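Local coordinates for conserved protein with 2 CBS domains (Pyrobaculum aerophilum, PDB 2RIH) that binds AMP through its paired CBS domains and is probably a nucleotide-sensing regulatory module of a hyperthermophilic archaeon, at residues S8-R13 / R120-E125; V54-I59 / N100-V105; D87-A92 / R126-E131; E94-H99 / G115-R120. One frame throughout, in Å; residues are numbered along the deposited sequence.

Interactions 1, 3 and 4 cluster around the second CBS motif, their centres about 10 to 11 Å apart, while interaction 2 reaches across to the first motif. Interaction 4 packs helix 89-99 on strand 113-118; its centre lies about 9 Å from that of interaction 2, and the backbones of R102 and V104 pair with I119 and L117. Interaction 1 brings the N-terminal segment onto helix 119-123, where L122 meets M96 of interaction 4, and interaction 3 adds the C-terminal helix, I128 touching L122. One sulfate is bound jointly by side chains of interactions 1, 2 and 4 that belong to an AMP site; interaction 3 lies farther away, about 20 Å from interaction 2 between centres.

Interaction 1 (S8-R13 / R120-E125); sequences SELLKR and RDLCFE. With SO4 (sulfate ion), chain D.
The ammonium NZ of K12 is gripped by three oxygens. It forms a salt bridge with D121 OD1 at 2.8 Å, arriving from above the carboxylate plane, 37° out of it. This pins the N-terminal segment onto helix 119-123, the last helix of the second CBS motif. The K12 chain bends at its last torsion (chi4 68°), which turns NZ back to donate also to L10 O at 3.0 Å. Its third partner is water 2, an acceptor for K12 NZ at 2.8 Å, which itself donates a hydrogen bond to D121 O. The other carboxylate oxygen, D121 OD2, is held by the backbone N of S118 and lies 2.8 Å from the oxygen of water 1, which also bonds to L10 O. Beneath this polar layer L10 and L122 cross at about a right angle, and both lean on V89 and L117.

R120 and D121 are AMP-site residues. In this model a sulfate stands near R120, whose NH1 makes a weak bond to sulfate O3 at 2.8 Å, with an N-H...O angle of only 120°. H103, S118, G37 and, from the second subunit, R57 also hold this ion, and R120 packs on I101 of the second subunit. A leucine in place of R120 would probably leave the anion without one of its positive partners at the subunit interface. C123, on the same helix, is disulfide-bonded to C123 of the second subunit. L10 CD1 lies 3.7 Å from L122 CD2 and also rests against the D121 carbonyl oxygen.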
# COMPACT_ATOMS: atom_id res chain seq x y z
N SER A 8 -4.86 -18.29 6.35
CA SER A 8 -5.83 -18.82 5.39
C SER A 8 -7.25 -18.29 5.61
O SER A 8 -8.02 -18.14 4.66
CB SER A 8 -5.85 -20.35 5.47
OG SER A 8 -6.26 -20.79 6.76
N GLU A 9 -7.60 -18.00 6.86
CA GLU A 9 -8.93 -17.51 7.22
C GLU A 9 -9.22 -16.10 6.71
O GLU A 9 -10.38 -15.68 6.67
CB GLU A 9 -9.10 -17.53 8.74
CG GLU A 9 -8.97 -18.91 9.37
CD GLU A 9 -9.14 -18.89 10.87
OE1 GLU A 9 -10.12 -18.28 11.35
OE2 GLU A 9 -8.29 -19.49 11.56
N LEU A 10 -8.17 -15.36 6.35
CA LEU A 10 -8.31 -13.97 5.90
C LEU A 10 -8.06 -13.79 4.40
O LEU A 10 -8.00 -12.66 3.93
CB LEU A 10 -7.35 -13.08 6.68
CG LEU A 10 -7.39 -13.20 8.20
CD1 LEU A 10 -6.40 -12.23 8.83
CD2 LEU A 10 -8.81 -12.99 8.77
N LEU A 11 -7.91 -14.88 3.66
CA LEU A 11 -7.68 -14.79 2.23
C LEU A 11 -9.00 -14.51 1.53
O LEU A 11 -10.01 -15.13 1.81
CB LEU A 11 -7.04 -16.08 1.71
CG LEU A 11 -5.61 -16.36 2.22
CD1 LEU A 11 -5.14 -17.73 1.78
CD2 LEU A 11 -4.64 -15.28 1.76
N LYS A 12 -8.99 -13.56 0.60
CA LYS A 12 -10.24 -13.08 0.00
C LYS A 12 -10.49 -13.61 -1.42
O LYS A 12 -11.53 -14.21 -1.66
CB LYS A 12 -10.30 -11.55 0.11
CG LYS A 12 -10.67 -11.15 1.55
CD LYS A 12 -10.36 -9.72 1.91
CE LYS A 12 -10.64 -9.47 3.40
NZ LYS A 12 -9.71 -10.20 4.35
N ARG A 13 -9.53 -13.42 -2.32
CA ARG A 13 -9.65 -13.87 -3.71
C ARG A 13 -8.40 -14.64 -4.14
O ARG A 13 -7.39 -14.63 -3.43
CB ARG A 13 -9.83 -12.66 -4.63
CG ARG A 13 -11.10 -11.85 -4.38
CD ARG A 13 -12.36 -12.65 -4.71
NE ARG A 13 -13.57 -11.87 -4.49
CZ ARG A 13 -14.16 -11.69 -3.31
NH1 ARG A 13 -15.25 -10.95 -3.24
NH2 ARG A 13 -13.69 -12.24 -2.20
N ARG A 120 -4.06 -4.61 4.94
CA ARG A 120 -5.52 -4.35 5.02
C ARG A 120 -6.29 -5.48 5.70
O ARG A 120 -7.26 -5.22 6.42
CB ARG A 120 -6.12 -4.24 3.63
CG ARG A 120 -6.15 -2.90 3.02
CD ARG A 120 -6.53 -3.07 1.55
NE ARG A 120 -7.33 -1.96 1.10
CZ ARG A 120 -7.00 -1.08 0.17
NH1 ARG A 120 -5.86 -1.13 -0.50
NH2 ARG A 120 -7.87 -0.13 -0.08
N ASP A 121 -5.88 -6.71 5.41
CA ASP A 121 -6.56 -7.90 5.94
C ASP A 121 -6.36 -8.07 7.44
O ASP A 121 -7.22 -8.64 8.13
CB ASP A 121 -6.06 -9.16 5.22
CG ASP A 121 -6.32 -9.13 3.72
OD1 ASP A 121 -7.49 -8.93 3.32
OD2 ASP A 121 -5.35 -9.33 2.94
N LEU A 122 -5.23 -7.59 7.94
CA LEU A 122 -4.85 -7.80 9.33
C LEU A 122 -5.23 -6.66 10.26
O LEU A 122 -5.41 -6.88 11.46
CB LEU A 122 -3.33 -7.96 9.41
CG LEU A 122 -2.69 -9.15 8.72
CD1 LEU A 122 -1.18 -9.06 8.83
CD2 LEU A 122 -3.21 -10.46 9.31
N CYS A 123 -5.33 -5.45 9.73
CA CYS A 123 -5.28 -4.27 10.57
C CYS A 123 -6.59 -3.52 10.79
O CYS A 123 -6.60 -2.50 11.48
CB CYS A 123 -4.22 -3.33 10.01
SG CYS A 123 -2.61 -4.11 9.99
N PHE A 124 -7.69 -4.04 10.24
CA PHE A 124 -9.00 -3.39 10.40
C PHE A 124 -9.89 -4.01 11.50
O PHE A 124 -10.41 -3.29 12.36
CB PHE A 124 -9.75 -3.37 9.06
CG PHE A 124 -9.18 -2.41 8.03
CD1 PHE A 124 -8.39 -1.32 8.39
CD2 PHE A 124 -9.49 -2.58 6.69
CE1 PHE A 124 -7.89 -0.45 7.42
CE2 PHE A 124 -9.01 -1.71 5.71
CZ PHE A 124 -8.20 -0.64 6.08
N GLU A 125 -10.06 -5.33 11.49
CA GLU A 125 -10.98 -5.97 12.43
C GLU A 125 -10.41 -6.09 13.85
O GLU A 125 -9.29 -6.56 14.04
CB GLU A 125 -11.40 -7.34 11.93
CG GLU A 125 -12.51 -7.95 12.75
CD GLU A 125 -12.89 -9.34 12.31
OE1 GLU A 125 -12.47 -9.78 11.22
OE2 GLU A 125 -13.61 -10.00 13.08
S SO4 D . -4.10 -4.41 -1.11
O1 SO4 D . -3.51 -3.83 0.08
O2 SO4 D . -5.07 -5.43 -0.72
O3 SO4 D . -4.80 -3.39 -1.86
O4 SO4 D . -3.07 -5.00 -1.94
O HOH W 1 -6.49 -11.51 1.62
O HOH W 2 -9.70 -9.69 7.07

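Interaction 2 (V54-I59 / N100-V105); sequences VSERDI and NIRHVV. With SO4 (sulfate ion), chain C; SO4 (sulfate ion), chain F; SO4 (sulfate ion), chain D.
The guanidinium of R57 lies flat on that of R102, centres 4.0 Å apart and planes at 30°, in a stack linking two AMP sites, one holding R57 and the other R102. R57 sends CG anti to its own N (chi1 -176°) and then bends twice, so that NH2 sits over one face of the R102 guanidinium. R102 is extended as far as CD and folds at chi3 (-55°), bringing NE to sulfate O1 at 3.1 Å in an almost straight bond. R102 NH2 reaches O3 of the same ion at 3.0 Å and also has E56 of the second subunit. Replacing R102 with an alanine would probably leave that E56 and the sulfate each short of a positive partner and R57 without its stacking mate.

The H103 ring spans two anions edge-on: ND1 donates to O2 of this sulfate at 2.8 Å, and NE2 to O4 of another at 2.7 Å. S55 OG donates to O4 of the first sulfate, and R102 N to O2. R57 NH2 bonds O4 of a third sulfate at 2.8 Å, and its NE is salt-bridged to E56 of the second subunit. Anions thus flank both stacked cations, consistent with pockets suited to nucleotide phosphates.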
# COMPACT_ATOMS: atom_id res chain seq x y z
N VAL A 54 6.15 -8.69 -7.36
CA VAL A 54 6.16 -7.33 -7.85
C VAL A 54 4.95 -6.62 -7.27
O VAL A 54 3.81 -7.04 -7.47
CB VAL A 54 6.07 -7.27 -9.40
CG1 VAL A 54 6.10 -5.82 -9.89
CG2 VAL A 54 7.19 -8.07 -10.03
N SER A 55 5.19 -5.55 -6.51
CA SER A 55 4.10 -4.76 -5.98
C SER A 55 3.98 -3.44 -6.72
O SER A 55 4.87 -3.05 -7.49
CB SER A 55 4.29 -4.50 -4.49
OG SER A 55 5.44 -3.71 -4.27
N GLU A 56 2.86 -2.77 -6.50
CA GLU A 56 2.62 -1.42 -7.00
C GLU A 56 3.74 -0.46 -6.60
O GLU A 56 4.02 0.52 -7.30
CB GLU A 56 1.27 -0.91 -6.50
CG GLU A 56 1.14 -0.82 -5.00
CD GLU A 56 -0.29 -0.60 -4.56
OE1 GLU A 56 -0.66 -1.11 -3.49
OE2 GLU A 56 -1.05 0.08 -5.27
N ARG A 57 4.38 -0.74 -5.46
CA ARG A 57 5.54 0.03 -5.03
C ARG A 57 6.75 -0.14 -5.95
O ARG A 57 7.49 0.82 -6.19
CB ARG A 57 5.92 -0.34 -3.61
CG ARG A 57 7.07 0.52 -3.12
CD ARG A 57 6.95 0.87 -1.67
NE ARG A 57 5.73 1.62 -1.40
CZ ARG A 57 5.43 2.15 -0.22
NH1 ARG A 57 6.28 2.04 0.80
NH2 ARG A 57 4.29 2.79 -0.06
N ASP A 58 6.96 -1.35 -6.45
CA ASP A 58 8.04 -1.61 -7.40
C ASP A 58 7.74 -0.94 -8.74
O ASP A 58 8.63 -0.39 -9.40
CB ASP A 58 8.24 -3.12 -7.60
CG ASP A 58 8.65 -3.82 -6.31
OD1 ASP A 58 9.65 -3.40 -5.67
OD2 ASP A 58 7.99 -4.81 -5.95
N ILE A 59 6.47 -0.99 -9.15
CA ILE A 59 6.02 -0.32 -10.36
C ILE A 59 6.18 1.21 -10.22
O ILE A 59 6.57 1.89 -11.18
CB ILE A 59 4.57 -0.73 -10.69
CG1 ILE A 59 4.56 -2.20 -11.15
CG2 ILE A 59 3.96 0.21 -11.76
CD1 ILE A 59 3.22 -2.90 -11.07
N ASN A 100 9.62 -4.56 6.39
CA ASN A 100 9.16 -3.25 5.90
C ASN A 100 8.31 -3.37 4.63
O ASN A 100 8.47 -2.59 3.69
CB ASN A 100 10.34 -2.29 5.67
CG ASN A 100 11.13 -2.03 6.94
OD1 ASN A 100 10.56 -1.97 8.03
ND2 ASN A 100 12.44 -1.85 6.81
N ILE A 101 7.40 -4.35 4.64
CA ILE A 101 6.51 -4.62 3.52
C ILE A 101 5.07 -4.61 4.00
O ILE A 101 4.79 -4.57 5.21
CB ILE A 101 6.84 -5.97 2.80
CG1 ILE A 101 6.79 -7.17 3.76
CG2 ILE A 101 8.21 -5.89 2.10
CD1 ILE A 101 7.30 -8.49 3.14
N ARG A 102 4.14 -4.60 3.05
CA ARG A 102 2.73 -4.52 3.38
C ARG A 102 1.95 -5.71 2.86
O ARG A 102 0.72 -5.70 2.89
CB ARG A 102 2.16 -3.21 2.87
CG ARG A 102 2.71 -2.01 3.60
CD ARG A 102 2.28 -0.73 2.91
NE ARG A 102 2.70 -0.78 1.52
CZ ARG A 102 2.15 -0.05 0.55
NH1 ARG A 102 1.19 0.82 0.81
NH2 ARG A 102 2.59 -0.21 -0.70
N HIS A 103 2.67 -6.72 2.39
CA HIS A 103 2.09 -7.97 1.90
C HIS A 103 2.99 -9.12 2.29
O HIS A 103 4.17 -8.92 2.57
CB HIS A 103 1.98 -7.96 0.37
CG HIS A 103 1.04 -6.92 -0.17
ND1 HIS A 103 1.44 -5.63 -0.43
CD2 HIS A 103 -0.27 -6.99 -0.49
CE1 HIS A 103 0.41 -4.95 -0.90
NE2 HIS A 103 -0.64 -5.74 -0.94
N VAL A 104 2.41 -10.32 2.34
CA VAL A 104 3.17 -11.56 2.41
C VAL A 104 2.50 -12.57 1.49
O VAL A 104 1.26 -12.57 1.32
CB VAL A 104 3.30 -12.17 3.84
CG1 VAL A 104 4.21 -11.33 4.70
CG2 VAL A 104 1.93 -12.38 4.49
N VAL A 105 3.32 -13.43 0.90
CA VAL A 105 2.84 -14.52 0.06
C VAL A 105 2.49 -15.68 0.98
O VAL A 105 3.30 -16.10 1.80
CB VAL A 105 3.92 -14.92 -0.96
CG1 VAL A 105 3.48 -16.12 -1.79
CG2 VAL A 105 4.23 -13.74 -1.87
S SO4 C . 4.52 -3.58 -0.58
O1 SO4 C . 4.92 -2.74 0.54
O2 SO4 C . 4.15 -4.90 -0.08
O3 SO4 C . 3.37 -3.02 -1.28
O4 SO4 C . 5.65 -3.67 -1.48
S SO4 F . 2.89 3.56 3.51
O1 SO4 F . 2.46 4.87 3.03
O2 SO4 F . 3.25 3.64 4.91
O3 SO4 F . 1.81 2.61 3.36
O4 SO4 F . 4.05 3.13 2.74
S SO4 D . -4.10 -4.41 -1.11
O1 SO4 D . -3.51 -3.83 0.08
O2 SO4 D . -5.07 -5.43 -0.72
O3 SO4 D . -4.80 -3.39 -1.86
O4 SO4 D . -3.07 -5.00 -1.94

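Interaction 3 (D87-A92 / R126-E131); sequences DPVHVA and RAILLE. With SO4 (sulfate ion), chain I.
The apolar part of the contact rests on V89, whose CG2 lies 4.2 Å from I128 CG2. That methyl stands between the backbone N and carbonyl carbon of V89, directed at the C-terminal helix. L10 touches both V89 and I128 and so closes the apolar cluster, with I5 adding cover on V89.

The polar part runs through E131. Its CG is anti to the backbone N (chi1 -154°) and the chain beyond is extended, bringing the carboxylate across to the start of helix 89-99. There E131 OE2 makes a van der Waals approach to V89 CG2 at 3.8 Å, the two side chains crossing at about a right angle. Water 3 bridges the helices: it donates to E131 OE2 at 2.9 Å and accepts from H90 N at 3.2 Å. E131 OE2 also accepts from the backbone N of I5, the first ordered residue.

An anion sits at the start of helix 126-134, where R126 N donates to sulfate O4 at 2.9 Å, nearly straight at 173°. Nearby, L129 packs on L129 of the second subunit. Helix 126-134 follows the strand-helix-strand-strand-helix core of the second CBS motif, and here it docks as a C-terminal extension against the start of that motif's first helix.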
# COMPACT_ATOMS: atom_id res chain seq x y z
N ASP A 87 -0.08 -20.74 9.50
CA ASP A 87 0.50 -19.83 10.49
C ASP A 87 -0.55 -18.91 11.10
O ASP A 87 -1.48 -18.50 10.40
CB ASP A 87 1.59 -18.95 9.87
CG ASP A 87 2.91 -19.68 9.69
OD1 ASP A 87 3.12 -20.70 10.36
OD2 ASP A 87 3.73 -19.21 8.87
N PRO A 88 -0.42 -18.61 12.40
CA PRO A 88 -1.23 -17.57 13.00
C PRO A 88 -0.93 -16.20 12.39
O PRO A 88 0.19 -15.93 11.98
CB PRO A 88 -0.84 -17.60 14.48
CG PRO A 88 0.46 -18.31 14.54
CD PRO A 88 0.47 -19.26 13.39
N VAL A 89 -1.94 -15.35 12.34
CA VAL A 89 -1.81 -14.06 11.68
C VAL A 89 -0.70 -13.16 12.27
O VAL A 89 -0.21 -12.28 11.57
CB VAL A 89 -3.17 -13.31 11.65
CG1 VAL A 89 -4.19 -14.12 10.85
CG2 VAL A 89 -3.68 -13.02 13.05
N HIS A 90 -0.30 -13.39 13.52
CA HIS A 90 0.76 -12.59 14.14
C HIS A 90 2.12 -12.83 13.47
O HIS A 90 2.98 -11.94 13.45
CB HIS A 90 0.85 -12.79 15.67
CG HIS A 90 1.50 -14.07 16.09
ND1 HIS A 90 2.86 -14.24 16.10
CD2 HIS A 90 0.97 -15.23 16.57
CE1 HIS A 90 3.15 -15.46 16.54
NE2 HIS A 90 2.02 -16.07 16.84
N VAL A 91 2.30 -14.04 12.92
CA VAL A 91 3.50 -14.36 12.15
C VAL A 91 3.59 -13.52 10.87
O VAL A 91 4.68 -13.10 10.48
CB VAL A 91 3.57 -15.87 11.80
CG1 VAL A 91 4.70 -16.14 10.82
CG2 VAL A 91 3.75 -16.70 13.06
N ALA A 92 2.44 -13.28 10.22
CA ALA A 92 2.40 -12.46 9.00
C ALA A 92 2.68 -10.99 9.32
O ALA A 92 3.50 -10.35 8.66
CB ALA A 92 1.07 -12.59 8.30
N ARG A 126 -11.21 -5.69 14.83
CA ARG A 126 -10.78 -5.64 16.23
C ARG A 126 -10.25 -6.95 16.78
O ARG A 126 -9.20 -6.97 17.41
CB ARG A 126 -11.91 -5.17 17.15
CG ARG A 126 -11.70 -3.79 17.75
CD ARG A 126 -12.41 -2.67 17.01
NE ARG A 126 -12.54 -1.51 17.89
CZ ARG A 126 -13.36 -1.44 18.93
NH1 ARG A 126 -14.17 -2.45 19.24
NH2 ARG A 126 -13.39 -0.33 19.68
N ALA A 127 -11.01 -8.02 16.56
CA ALA A 127 -10.62 -9.36 17.00
C ALA A 127 -9.23 -9.73 16.49
O ALA A 127 -8.46 -10.41 17.18
CB ALA A 127 -11.63 -10.40 16.53
N ILE A 128 -8.91 -9.26 15.29
CA ILE A 128 -7.61 -9.54 14.68
C ILE A 128 -6.54 -8.65 15.35
O ILE A 128 -5.50 -9.14 15.76
CB ILE A 128 -7.63 -9.34 13.15
CG1 ILE A 128 -8.77 -10.18 12.52
CG2 ILE A 128 -6.29 -9.73 12.55
CD1 ILE A 128 -8.89 -10.05 11.02
N LEU A 129 -6.83 -7.35 15.48
CA LEU A 129 -5.95 -6.42 16.20
C LEU A 129 -5.63 -6.93 17.61
O LEU A 129 -4.48 -6.87 18.06
CB LEU A 129 -6.59 -5.03 16.30
CG LEU A 129 -6.79 -4.24 15.01
CD1 LEU A 129 -7.42 -2.88 15.29
CD2 LEU A 129 -5.47 -4.07 14.26
N LEU A 130 -6.65 -7.42 18.29
CA LEU A 130 -6.51 -7.93 19.65
C LEU A 130 -5.51 -9.08 19.65
O LEU A 130 -4.59 -9.12 20.46
CB LEU A 130 -7.88 -8.39 20.18
CG LEU A 130 -8.09 -8.57 21.67
CD1 LEU A 130 -7.93 -7.27 22.43
CD2 LEU A 130 -9.48 -9.15 21.92
N GLU A 131 -5.67 -9.98 18.68
CA GLU A 131 -4.78 -11.12 18.54
C GLU A 131 -3.35 -10.71 18.17
O GLU A 131 -2.39 -11.30 18.66
CB GLU A 131 -5.36 -12.11 17.53
CG GLU A 131 -4.90 -13.52 17.75
CD GLU A 131 -5.67 -14.51 16.93
OE1 GLU A 131 -6.85 -14.74 17.25
OE2 GLU A 131 -5.08 -15.08 15.98
S SO4 I . -15.04 -5.07 14.75
O1 SO4 I . -15.50 -3.95 15.56
O2 SO4 I . -14.82 -6.22 15.60
O3 SO4 I . -16.04 -5.42 13.75
O4 SO4 I . -13.81 -4.67 14.08
O HOH W 3 -2.27 -14.61 15.72

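Interaction 4 (E94-H99 / G115-R120); sequences EKMRRH and GVLSIR. With SO4 (sulfate ion), chain D.
In the second CBS motif, helix 89-99 lies over the sheet, and M96 carries the contact of its last turns with the end of strand 113-118. M96 runs extended from its helix, with chi2 179° and chi3 -159°, and carries its terminal methyl CE onto the backbone, 3.6 Å from L117 O and 3.8 Å from S118 C. The sulfur comes alongside the next residue, M96 SD lying 4.0 Å from I119 CB. The side chain of L117 is only lightly touched, its CD2 being 4.5 Å from M96 CE. The contact is van der Waals, the thioether of M96 lying against the turn from strand to helix.

That turn is polar on its other side. S118 is the N-cap of helix 119-123, its OG anti to the backbone N (chi1 170°), accepting from R120 N at 3.0 Å. The same OG donates to sulfate O1 at 2.7 Å, so a single hydroxyl both caps the helix and binds an anion at a residue of an AMP site.

M96 also touches V104 on strand 103-107, the neighbour of strand 113-118, and L122 on helix 119-123, while F124 of the second subunit packs against M96 and I119.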
# COMPACT_ATOMS: atom_id res chain seq x y z
N GLU A 94 4.27 -9.74 11.89
CA GLU A 94 5.68 -9.61 12.25
C GLU A 94 6.58 -9.60 11.01
O GLU A 94 7.47 -8.75 10.90
CB GLU A 94 6.08 -10.73 13.22
CG GLU A 94 7.38 -10.46 13.98
CD GLU A 94 7.35 -9.16 14.78
OE1 GLU A 94 6.26 -8.74 15.24
OE2 GLU A 94 8.43 -8.56 14.94
N LYS A 95 6.35 -10.52 10.07
CA LYS A 95 7.12 -10.52 8.82
C LYS A 95 6.95 -9.21 8.05
O LYS A 95 7.91 -8.68 7.49
CB LYS A 95 6.78 -11.72 7.92
CG LYS A 95 7.46 -13.02 8.35
CD LYS A 95 8.10 -13.75 7.18
CE LYS A 95 8.90 -14.98 7.63
NZ LYS A 95 9.97 -15.36 6.64
N MET A 96 5.73 -8.67 8.01
CA MET A 96 5.50 -7.39 7.36
C MET A 96 6.30 -6.29 8.05
O MET A 96 6.95 -5.49 7.38
CB MET A 96 4.02 -7.01 7.37
CG MET A 96 3.20 -7.78 6.38
SD MET A 96 1.47 -7.31 6.47
CE MET A 96 0.76 -8.76 5.71
N ARG A 97 6.23 -6.26 9.38
CA ARG A 97 6.95 -5.26 10.18
C ARG A 97 8.46 -5.35 10.01
O ARG A 97 9.13 -4.35 9.76
CB ARG A 97 6.60 -5.40 11.68
CG ARG A 97 7.43 -4.50 12.61
CD ARG A 97 6.94 -4.48 14.06
NE ARG A 97 7.57 -5.49 14.92
CZ ARG A 97 8.77 -5.37 15.50
NH1 ARG A 97 9.53 -4.29 15.32
NH2 ARG A 97 9.23 -6.35 16.27
N ARG A 98 8.99 -6.57 10.13
CA ARG A 98 10.44 -6.79 10.10
C ARG A 98 11.06 -6.65 8.72
O ARG A 98 12.24 -6.35 8.61
CB ARG A 98 10.80 -8.15 10.72
CG ARG A 98 10.39 -8.32 12.19
CD ARG A 98 10.82 -7.16 13.08
NE ARG A 98 12.20 -6.73 12.84
CZ ARG A 98 13.28 -7.17 13.49
NH1 ARG A 98 13.18 -8.09 14.46
NH2 ARG A 98 14.47 -6.69 13.17
N HIS A 99 10.29 -6.87 7.66
CA HIS A 99 10.80 -6.70 6.30
C HIS A 99 10.37 -5.38 5.65
O HIS A 99 10.74 -5.12 4.52
CB HIS A 99 10.41 -7.89 5.43
CG HIS A 99 11.14 -9.15 5.79
ND1 HIS A 99 12.30 -9.54 5.16
CD2 HIS A 99 10.89 -10.08 6.75
CE1 HIS A 99 12.72 -10.67 5.69
NE2 HIS A 99 11.89 -11.01 6.66
N GLY A 115 -2.25 -17.81 -1.52
CA GLY A 115 -2.78 -16.48 -1.63
C GLY A 115 -1.75 -15.45 -1.28
O GLY A 115 -0.55 -15.76 -1.11
N VAL A 116 -2.24 -14.22 -1.19
CA VAL A 116 -1.46 -13.07 -0.76
C VAL A 116 -2.27 -12.36 0.32
O VAL A 116 -3.45 -12.04 0.14
CB VAL A 116 -1.17 -12.11 -1.94
CG1 VAL A 116 -0.52 -10.80 -1.43
CG2 VAL A 116 -0.30 -12.80 -2.98
N LEU A 117 -1.63 -12.13 1.46
CA LEU A 117 -2.23 -11.45 2.58
C LEU A 117 -1.71 -10.01 2.61
O LEU A 117 -0.51 -9.77 2.45
CB LEU A 117 -1.85 -12.18 3.87
CG LEU A 117 -2.57 -11.82 5.17
CD1 LEU A 117 -4.01 -12.34 5.15
CD2 LEU A 117 -1.80 -12.39 6.37
N SER A 118 -2.62 -9.07 2.79
CA SER A 118 -2.30 -7.67 2.86
C SER A 118 -2.38 -7.15 4.29
O SER A 118 -3.02 -7.75 5.14
CB SER A 118 -3.29 -6.88 2.00
OG SER A 118 -3.13 -5.50 2.22
N ILE A 119 -1.72 -6.02 4.53
CA ILE A 119 -1.85 -5.29 5.78
C ILE A 119 -3.32 -4.85 6.02
O ILE A 119 -3.77 -4.75 7.16
CB ILE A 119 -0.87 -4.09 5.79
CG1 ILE A 119 -0.69 -3.56 7.21
CG2 ILE A 119 -1.32 -2.98 4.83
CD1 ILE A 119 0.55 -2.69 7.35
N ARG A 120 -4.06 -4.61 4.94
CA ARG A 120 -5.52 -4.35 5.02
C ARG A 120 -6.29 -5.48 5.70
O ARG A 120 -7.26 -5.22 6.42
CB ARG A 120 -6.12 -4.24 3.63
CG ARG A 120 -6.15 -2.90 3.02
CD ARG A 120 -6.53 -3.07 1.55
NE ARG A 120 -7.33 -1.96 1.10
CZ ARG A 120 -7.00 -1.08 0.17
NH1 ARG A 120 -5.86 -1.13 -0.50
NH2 ARG A 120 -7.87 -0.13 -0.08
S SO4 D . -4.10 -4.41 -1.11
O1 SO4 D . -3.51 -3.83 0.08
O2 SO4 D . -5.07 -5.43 -0.72
O3 SO4 D . -4.80 -3.39 -1.86
O4 SO4 D . -3.07 -5.00 -1.94